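Local coordinates for protein fuculose-1-phosphate aldolase (Glaciozyma antarctica, PDB 4XXF) that belongs to the class II aldolase/adducin family of AraD-like proteins and binds a zinc ion through three histidines, at residues 44-49 and 112-118; 6-10 and 235-239. All blocks are in the same frame, centred on the assembly; numbering follows the deposited sequence. Where two conformers were deposited one is given.

Near the N terminus, residues 6-10 run as a loop ahead of helix 15-36; interaction 2 holds them against helix 234-256 at the far end of the chain, 225 residues on, and so closes nearly the whole chain into one loop. Interaction 1 lies within that loop. It begins at strand 45-49 and closes a shorter one of 62 residues, which includes helix 96-108, when strand 114-118 pairs beside it in the central mixed sheet. The two contacts do not touch: their centres are about 17 Å apart and their nearest atoms about 9 Å. Interaction 1 joins strands of the zinc-binding core, whereas interaction 2 ties the two chain ends together.

Interaction 1: residues 44-49 and 112-118; sequences GHLTVR and VQAICHS. With ZN (zinc ion), chain B.
Strands 45-49 and 114-118 run antiparallel as neighbours in the mixed sheet of this AraD-like fold, H45 and T47 forming hydrogen-bonded pairs with H117 and I115. At the straightest of these bonds T47 N meets I115 O in its carbonyl plane (3.0 Å, 163°). One strand end carries zinc: H117 NE2 binds the ion at 2.1 Å, H119 and H181 complete the protein ligands, and three waters add to the site. H117 ND1 bonds to L183 O, which fixes the ring's rotation. In the conformer given, one of two, the H45 ring lies alongside that of H117, pointing the same way, so this ring contact is tentative. T47 OG1 passes I115 CB at 3.7 Å but bonds to H102 and H106 of helix 96-108, whose side the I115 side chain also packs against. On the other face L46 CD2 rests on C116 SG, 4.0 Å away, beneath helix 15-36. Q113 and A114 form a classic beta bulge opposite G187. At the end of strand 45-49, R49 has CG anti to its own N (chi1 -163°) and bends at chi3, bringing NH2 within 2.9 Å of V112 O; NH2 also bonds to H106 O. In the Q113 conformer given, a water donates to both R49 O and Q113 OE1.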
loop_
_atom_site.group_PDB
_atom_site.type_symbol
_atom_site.label_atom_id
_atom_site.label_comp_id
_atom_site.label_asym_id
_atom_site.label_seq_id
_atom_site.Cartn_x
_atom_site.Cartn_y
_atom_site.Cartn_z
ATOM N N GLY A 44 18.225 9.905 6.642
ATOM C CA GLY A 44 18.630 8.522 6.612
ATOM C C GLY A 44 20.044 8.308 6.150
ATOM O O GLY A 44 20.564 8.939 5.219
ATOM N N HIS A 45 20.657 7.359 6.825
ATOM C CA HIS A 45 22.017 6.997 6.516
ATOM C C HIS A 45 22.225 5.541 6.854
ATOM O O HIS A 45 21.681 5.011 7.820
ATOM C CB HIS A 45 23.008 7.885 7.277
ATOM C CG HIS A 45 22.361 8.766 8.296
ATOM N ND1 HIS A 45 22.144 8.366 9.597
ATOM C CD2 HIS A 45 21.867 10.023 8.202
ATOM C CE1 HIS A 45 21.554 9.343 10.263
ATOM N NE2 HIS A 45 21.367 10.357 9.437
ATOM N N LEU A 46 22.995 4.896 5.995
ATOM C CA LEU A 46 23.436 3.533 6.241
ATOM C C LEU A 46 24.945 3.536 6.084
ATOM O O LEU A 46 25.469 4.037 5.091
ATOM C CB LEU A 46 22.788 2.538 5.271
ATOM C CG LEU A 46 21.325 2.145 5.490
ATOM C CD1 LEU A 46 20.356 3.250 5.051
ATOM C CD2 LEU A 46 21.035 0.858 4.742
ATOM N N THR A 47 25.645 3.011 7.083
ATOM C CA THR A 47 27.101 3.008 7.052
ATOM C C THR A 47 27.660 1.603 7.197
ATOM O O THR A 47 27.032 0.730 7.813
ATOM C CB THR A 47 27.701 3.875 8.181
ATOM O OG1 THR A 47 27.194 3.444 9.453
ATOM C CG2 THR A 47 27.364 5.360 7.982
ATOM N N VAL A 48 28.829 1.380 6.597
ATOM C CA VAL A 48 29.592 0.173 6.886
ATOM C C VAL A 48 31.060 0.546 7.095
ATOM O O VAL A 48 31.637 1.362 6.372
ATOM C CB VAL A 48 29.434 -0.909 5.768
ATOM C CG1 VAL A 48 30.010 -0.434 4.441
ATOM C CG2 VAL A 48 30.078 -2.220 6.195
ATOM N N ARG A 49 31.650 -0.053 8.117
ATOM C CA ARG A 49 33.054 0.169 8.420
ATOM C C ARG A 49 33.923 -0.403 7.313
ATOM O O ARG A 49 33.701 -1.530 6.858
ATOM C CB ARG A 49 33.392 -0.490 9.747
ATOM C CG ARG A 49 34.671 -0.020 10.384
ATOM C CD ARG A 49 34.973 -0.882 11.570
ATOM N NE ARG A 49 33.978 -0.833 12.650
ATOM C CZ ARG A 49 33.976 0.070 13.635
ATOM N NH1 ARG A 49 34.860 1.057 13.639
ATOM N NH2 ARG A 49 33.087 0.001 14.612
ATOM N N VAL A 112 30.502 -3.456 15.952
ATOM C CA VAL A 112 29.443 -2.956 15.092
ATOM C C VAL A 112 30.039 -2.527 13.762
ATOM O O VAL A 112 30.808 -1.552 13.671
ATOM C CB VAL A 112 28.676 -1.796 15.749
ATOM C CG1 VAL A 112 27.825 -1.075 14.718
ATOM C CG2 VAL A 112 27.801 -2.324 16.873
ATOM N N GLN A 113 29.667 -3.258 12.718
ATOM C CA GLN A 113 30.218 -2.987 11.408
ATOM C C GLN A 113 29.263 -2.149 10.566
ATOM O O GLN A 113 29.699 -1.432 9.675
ATOM C CB GLN A 113 30.564 -4.310 10.718
ATOM C CG GLN A 113 31.639 -5.099 11.468
ATOM C CD GLN A 113 32.907 -4.289 11.675
ATOM O OE1 GLN A 113 33.639 -4.021 10.728
ATOM N NE2 GLN A 113 33.159 -3.879 12.913
ATOM N N ALA A 114 27.973 -2.218 10.873
ATOM C CA ALA A 114 26.969 -1.531 10.065
ATOM C C ALA A 114 25.891 -0.924 10.927
ATOM O O ALA A 114 25.508 -1.501 11.958
ATOM C CB ALA A 114 26.340 -2.494 9.066
ATOM N N ILE A 115 25.402 0.238 10.501
ATOM C CA ILE A 115 24.352 0.950 11.226
ATOM C C ILE A 115 23.334 1.456 10.222
ATOM O O ILE A 115 23.710 1.975 9.173
ATOM C CB ILE A 115 24.946 2.126 12.059
ATOM C CG1 ILE A 115 26.016 1.623 13.037
ATOM C CG2 ILE A 115 23.844 2.898 12.781
ATOM C CD1 ILE A 115 26.715 2.726 13.787
ATOM N N CYS A 116 22.048 1.294 10.551
ATOM C CA CYS A 116 20.942 1.747 9.698
ATOM C C CYS A 116 20.052 2.736 10.409
ATOM O O CYS A 116 19.610 2.483 11.525
ATOM C CB CYS A 116 20.057 0.580 9.250
ATOM S SG CYS A 116 20.855 -0.747 8.363
ATOM N N HIS A 117 19.749 3.836 9.736
ATOM C CA HIS A 117 18.790 4.793 10.239
ATOM C C HIS A 117 18.005 5.406 9.087
ATOM O O HIS A 117 18.570 5.794 8.074
ATOM C CB HIS A 117 19.497 5.886 11.028
ATOM C CG HIS A 117 18.599 7.005 11.436
ATOM N ND1 HIS A 117 17.544 6.837 12.310
ATOM C CD2 HIS A 117 18.586 8.309 11.078
ATOM C CE1 HIS A 117 16.930 7.996 12.482
ATOM N NE2 HIS A 117 17.536 8.907 11.734
ATOM N N SER A 118 16.692 5.492 9.250
ATOM C CA SER A 118 15.832 6.104 8.254
ATOM C C SER A 118 14.560 6.515 8.953
ATOM O O SER A 118 14.194 5.917 9.968
ATOM C CB SER A 118 15.540 5.119 7.117
ATOM O OG SER A 118 14.949 5.756 6.000
HETATM ZN ZN ZN B . 17.255 10.983 11.738
HETATM O O HOH W 1 18.235 11.273 9.825
HETATM O O HOH W 2 34.501 -4.028 7.925
HETATM O O HOH W 3 17.464 12.997 11.803
HETATM O O HOH W 4 19.266 11.148 12.594
#

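Interaction 2: residues 6-10 and 235-239; sequences LTKPP and QAGYF
Y238 and F239 of helix 234-256 receive the loop 6-10 on the outside of the fold, and most of the contact is two aromatic side chains packing on loop backbone and apolar groups. The Y238 ring lies against the loop backbone: K8 C sits over one face, 3.6 Å above the ring plane and offset toward the rim, with P9 N over the same face. Farther out, P9 CG approaches Y238 CE2 at 3.7 Å, the proline ring crossing the phenol obliquely, and P9 CA comes within 3.2 Å of Y238 OH. This reach depends on chi1 of -165°, which swings the ring away from the tyrosine's backbone N and out beneath the loop. F239 takes the other end of the loop. L6 O lies in the plane of its ring, at the edge by CD1 (3.6 Å), while L6 CB touches CE1 at 3.8 Å and T7 CG2 packs on F239 CB. A second subunit continues this patch: its F62 meets the F239 ring edge-to-face, and its I93 packs on L6.

The polar part is small. Q235 NE2 donates to T7 OG1 (2.9 Å, 158°), with the hydroxyl oxygen close to the amide plane, and T7 OG1 is also hydrogen-bonded to A4 O. K8 lies alongside Q235, pointing the same way, with CE 3.3 Å from Q235 NE2.

Across the two segments a single hydrogen bond therefore joins loop to helix, and the rest is van der Waals contact, largely with Y238 and F239 but also along Q235. This is consistent with shape, more than polar pairing, holding the N-terminal loop on the C-terminal helix, beside a subunit boundary.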
loop_
_atom_site.group_PDB
_atom_site.type_symbol
_atom_site.label_atom_id
_atom_site.label_comp_id
_atom_site.label_asym_id
_atom_site.label_seq_id
_atom_site.Cartn_x
_atom_site.Cartn_y
_atom_site.Cartn_z
ATOM N N LEU A 6 24.831 -20.358 5.249
ATOM C CA LEU A 6 23.833 -19.381 4.839
ATOM C C LEU A 6 23.625 -18.291 5.886
ATOM O O LEU A 6 22.917 -17.323 5.636
ATOM C CB LEU A 6 22.504 -20.080 4.547
ATOM C CG LEU A 6 22.517 -21.090 3.397
ATOM C CD1 LEU A 6 21.206 -21.846 3.353
ATOM C CD2 LEU A 6 22.780 -20.395 2.072
ATOM N N THR A 7 24.248 -18.444 7.052
ATOM C CA THR A 7 24.030 -17.515 8.157
ATOM C C THR A 7 25.235 -16.619 8.380
ATOM O O THR A 7 25.290 -15.865 9.349
ATOM C CB THR A 7 23.730 -18.252 9.470
ATOM O OG1 THR A 7 24.900 -18.962 9.900
ATOM C CG2 THR A 7 22.582 -19.231 9.293
ATOM N N LYS A 8 26.207 -16.721 7.480
ATOM C CA LYS A 8 27.438 -15.945 7.569
ATOM C C LYS A 8 27.807 -15.413 6.199
ATOM O O LYS A 8 27.434 -16.007 5.190
ATOM C CB LYS A 8 28.591 -16.797 8.111
ATOM C CG LYS A 8 28.344 -17.471 9.454
ATOM C CD LYS A 8 29.468 -18.457 9.768
ATOM C CE LYS A 8 29.086 -19.396 10.904
ATOM N NZ LYS A 8 30.009 -20.564 11.014
ATOM N N PRO A 9 28.557 -14.302 6.151
ATOM C CA PRO A 9 29.036 -13.781 4.868
ATOM C C PRO A 9 29.965 -14.777 4.178
ATOM O O PRO A 9 30.521 -15.654 4.842
ATOM C CB PRO A 9 29.803 -12.509 5.260
ATOM C CG PRO A 9 29.316 -12.158 6.618
ATOM C CD PRO A 9 28.954 -13.445 7.284
ATOM N N PRO A 10 30.145 -14.646 2.857
ATOM C CA PRO A 10 31.140 -15.496 2.189
ATOM C C PRO A 10 32.564 -15.192 2.663
ATOM O O PRO A 10 32.802 -14.135 3.241
ATOM C CB PRO A 10 30.970 -15.143 0.709
ATOM C CG PRO A 10 30.364 -13.782 0.713
ATOM C CD PRO A 10 29.479 -13.725 1.921
ATOM N N GLN A 235 23.849 -14.311 13.806
ATOM C CA GLN A 235 23.707 -15.255 12.698
ATOM C C GLN A 235 22.249 -15.385 12.260
ATOM O O GLN A 235 21.959 -15.479 11.067
ATOM C CB GLN A 235 24.264 -16.628 13.067
ATOM C CG GLN A 235 25.775 -16.695 13.058
ATOM C CD GLN A 235 26.280 -18.062 13.452
ATOM O OE1 GLN A 235 26.670 -18.284 14.599
ATOM N NE2 GLN A 235 26.267 -18.995 12.506
ATOM N N ALA A 236 21.328 -15.403 13.219
ATOM C CA ALA A 236 19.907 -15.421 12.874
ATOM C C ALA A 236 19.501 -14.164 12.116
ATOM O O ALA A 236 18.702 -14.230 11.182
ATOM C CB ALA A 236 19.048 -15.577 14.122
ATOM N N GLY A 237 20.062 -13.023 12.504
ATOM C CA GLY A 237 19.805 -11.786 11.790
ATOM C C GLY A 237 20.261 -11.849 10.350
ATOM O O GLY A 237 19.538 -11.453 9.437
ATOM N N TYR A 238 21.470 -12.373 10.152
ATOM C CA TYR A 238 22.009 -12.546 8.812
ATOM C C TYR A 238 21.036 -13.362 7.952
ATOM O O TYR A 238 20.690 -12.989 6.828
ATOM C CB TYR A 238 23.390 -13.227 8.870
ATOM C CG TYR A 238 24.146 -13.115 7.570
ATOM C CD1 TYR A 238 23.939 -14.018 6.533
ATOM C CD2 TYR A 238 25.019 -12.066 7.361
ATOM C CE1 TYR A 238 24.608 -13.884 5.325
ATOM C CE2 TYR A 238 25.686 -11.921 6.168
ATOM C CZ TYR A 238 25.476 -12.823 5.155
ATOM O OH TYR A 238 26.153 -12.636 3.969
ATOM N N PHE A 239 20.579 -14.481 8.495
ATOM C CA PHE A 239 19.695 -15.367 7.746
ATOM C C PHE A 239 18.318 -14.729 7.507
ATOM O O PHE A 239 17.738 -14.840 6.415
ATOM C CB PHE A 239 19.557 -16.697 8.491
ATOM C CG PHE A 239 18.928 -17.792 7.681
ATOM C CD1 PHE A 239 19.567 -18.297 6.560
ATOM C CD2 PHE A 239 17.719 -18.347 8.061
ATOM C CE1 PHE A 239 18.992 -19.319 5.816
ATOM C CE2 PHE A 239 17.142 -19.371 7.320
ATOM C CZ PHE A 239 17.788 -19.855 6.202
#